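Local coordinates for protein succinate dehydrogenase (Membrane anchor subunit) (Mycolicibacterium smegmatis, PDB 7D6V) that probably holds succinate dehydrogenase in the membrane and helps carry electrons from succinate oxidation to quinone, using a membrane-embedded iron-sulfur cluster, at residues H65-F70 with T170-T175. Sequence-based numbering, arbitrary orientation.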
loop_
_atom_site.group_PDB
_atom_site.type_symbol
_atom_site.label_atom_id
_atom_site.label_comp_id
_atom_site.label_asym_id
_atom_site.label_seq_id
_atom_site.Cartn_x
_atom_site.Cartn_y
_atom_site.Cartn_z
ATOM N N HIS C 65 55.741 -12.797 -19.469
ATOM C CA HIS C 65 54.769 -12.162 -20.354
ATOM C C HIS C 65 53.627 -11.526 -19.564
ATOM O O HIS C 65 52.448 -11.763 -19.828
ATOM C CB HIS C 65 54.241 -13.165 -21.381
ATOM C CG HIS C 65 55.191 -13.436 -22.504
ATOM N ND1 HIS C 65 56.281 -14.266 -22.372
ATOM C CD2 HIS C 65 55.203 -13.005 -23.786
ATOM C CE1 HIS C 65 56.932 -14.324 -23.519
ATOM N NE2 HIS C 65 56.297 -13.568 -24.395
ATOM N N TYR C 66 53.988 -10.704 -18.587
ATOM C CA TYR C 66 53.021 -9.984 -17.773
ATOM C C TYR C 66 52.879 -8.572 -18.311
ATOM O O TYR C 66 53.880 -7.876 -18.497
ATOM C CB TYR C 66 53.454 -9.932 -16.308
ATOM C CG TYR C 66 53.380 -11.238 -15.566
ATOM C CD1 TYR C 66 52.486 -12.226 -15.938
ATOM C CD2 TYR C 66 54.198 -11.473 -14.473
ATOM C CE1 TYR C 66 52.420 -13.419 -15.250
ATOM C CE2 TYR C 66 54.137 -12.657 -13.779
ATOM C CZ TYR C 66 53.247 -13.626 -14.169
ATOM O OH TYR C 66 53.188 -14.808 -13.477
ATOM N N LEU C 67 51.643 -8.149 -18.551
ATOM C CA LEU C 67 51.364 -6.819 -19.070
ATOM C C LEU C 67 50.271 -6.175 -18.237
ATOM O O LEU C 67 49.216 -6.776 -18.015
ATOM C CB LEU C 67 50.951 -6.871 -20.540
ATOM C CG LEU C 67 50.681 -5.523 -21.207
ATOM C CD1 LEU C 67 51.932 -4.667 -21.214
ATOM C CD2 LEU C 67 50.169 -5.734 -22.611
ATOM N N THR C 68 50.530 -4.959 -17.775
ATOM C CA THR C 68 49.540 -4.222 -17.009
ATOM C C THR C 68 48.328 -3.901 -17.879
ATOM O O THR C 68 48.483 -3.559 -19.057
ATOM C CB THR C 68 50.149 -2.928 -16.469
ATOM O OG1 THR C 68 51.285 -3.233 -15.654
ATOM C CG2 THR C 68 49.147 -2.187 -15.642
ATOM N N PRO C 69 47.109 -4.007 -17.342
ATOM C CA PRO C 69 45.931 -3.566 -18.105
ATOM C C PRO C 69 45.943 -2.089 -18.452
ATOM O O PRO C 69 45.298 -1.697 -19.432
ATOM C CB PRO C 69 44.763 -3.910 -17.174
ATOM C CG PRO C 69 45.286 -4.962 -16.277
ATOM C CD PRO C 69 46.737 -4.684 -16.091
ATOM N N PHE C 70 46.643 -1.254 -17.683
ATOM C CA PHE C 70 46.745 0.164 -18.004
ATOM C C PHE C 70 47.640 0.431 -19.205
ATOM O O PHE C 70 47.675 1.567 -19.687
ATOM C CB PHE C 70 47.246 0.945 -16.787
ATOM C CG PHE C 70 46.184 1.209 -15.756
ATOM C CD1 PHE C 70 46.447 1.051 -14.413
ATOM C CD2 PHE C 70 44.923 1.624 -16.136
ATOM C CE1 PHE C 70 45.479 1.291 -13.466
ATOM C CE2 PHE C 70 43.947 1.868 -15.192
ATOM C CZ PHE C 70 44.228 1.699 -13.855
ATOM N N THR C 170 41.424 -10.336 -21.754
ATOM C CA THR C 170 41.379 -11.785 -21.615
ATOM C C THR C 170 42.493 -12.443 -22.415
ATOM O O THR C 170 43.126 -13.396 -21.947
ATOM C CB THR C 170 40.018 -12.311 -22.060
ATOM O OG1 THR C 170 38.990 -11.478 -21.515
ATOM C CG2 THR C 170 39.813 -13.733 -21.577
ATOM N N TYR C 171 42.746 -11.947 -23.625
ATOM C CA TYR C 171 43.869 -12.463 -24.400
ATOM C C TYR C 171 45.185 -12.238 -23.667
ATOM O O TYR C 171 46.042 -13.131 -23.618
ATOM C CB TYR C 171 43.901 -11.808 -25.780
ATOM C CG TYR C 171 45.068 -12.251 -26.624
ATOM C CD1 TYR C 171 45.005 -13.413 -27.374
ATOM C CD2 TYR C 171 46.242 -11.515 -26.661
ATOM C CE1 TYR C 171 46.071 -13.825 -28.138
ATOM C CE2 TYR C 171 47.312 -11.921 -27.420
ATOM C CZ TYR C 171 47.221 -13.075 -28.158
ATOM O OH TYR C 171 48.291 -13.478 -28.919
ATOM N N ASP C 172 45.361 -11.044 -23.098
ATOM C CA ASP C 172 46.569 -10.749 -22.330
ATOM C C ASP C 172 46.739 -11.724 -21.172
ATOM O O ASP C 172 47.824 -12.283 -20.964
ATOM C CB ASP C 172 46.513 -9.313 -21.811
ATOM C CG ASP C 172 47.011 -8.312 -22.820
ATOM O OD1 ASP C 172 48.022 -8.596 -23.488
ATOM O OD2 ASP C 172 46.390 -7.239 -22.953
ATOM N N ALA C 173 45.667 -11.945 -20.410
ATOM C CA ALA C 173 45.736 -12.848 -19.267
ATOM C C ALA C 173 46.056 -14.272 -19.702
ATOM O O ALA C 173 46.825 -14.971 -19.035
ATOM C CB ALA C 173 44.424 -12.809 -18.487
ATOM N N ILE C 174 45.472 -14.723 -20.811
ATOM C CA ILE C 174 45.739 -16.078 -21.280
ATOM C C ILE C 174 47.195 -16.223 -21.703
ATOM O O ILE C 174 47.847 -17.226 -21.394
ATOM C CB ILE C 174 44.774 -16.453 -22.417
ATOM C CG1 ILE C 174 43.359 -16.620 -21.871
ATOM C CG2 ILE C 174 45.227 -17.725 -23.100
ATOM C CD1 ILE C 174 42.312 -16.797 -22.938
ATOM N N THR C 175 47.736 -15.227 -22.405
ATOM C CA THR C 175 49.132 -15.326 -22.815
ATOM C C THR C 175 50.103 -15.085 -21.667
ATOM O O THR C 175 51.295 -15.362 -21.821
ATOM C CB THR C 175 49.428 -14.352 -23.954
ATOM O OG1 THR C 175 49.245 -13.008 -23.498
ATOM C CG2 THR C 175 48.504 -14.612 -25.124
#
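Thr175 OG1 has two backbone acceptors within hydrogen-bonding distance, Asp172 O at 3.0 Å and Tyr171 O at 3.2 Å, and one proton to offer them. It thus folds back on the last turn of helix 155-175, where a β-hairpin of strands 60-61 and 66-67 packs against the helix end. The hairpin carries a G1 β-bulge: His65 and Tyr66 both face a single residue of strand 60-61, and His65 has left-handed backbone angles (phi 57°, psi 52°).

Across the interface the evidence is of packing, with just 145 Å² buried over both sides. His65 CB lies 3.7 Å from Thr175 O; the imidazole ring meets His178, just past the helix, edge-to-face, and stands nearly perpendicular to Trp60 of strand 60-61. One residue past the bulge, Leu67 CB points at the helix, and CG lies anti to the backbone N (chi1 -178°), which carries the CD2 methyl to the carboxylate of Asp172. A weak hydrogen bond links OD1 of this buried acid with His85 ND1. Leu67 CD2 approaches OD1 of Asp172 to 3.7 Å, with OD2 of the same carboxylate at 4.1 Å.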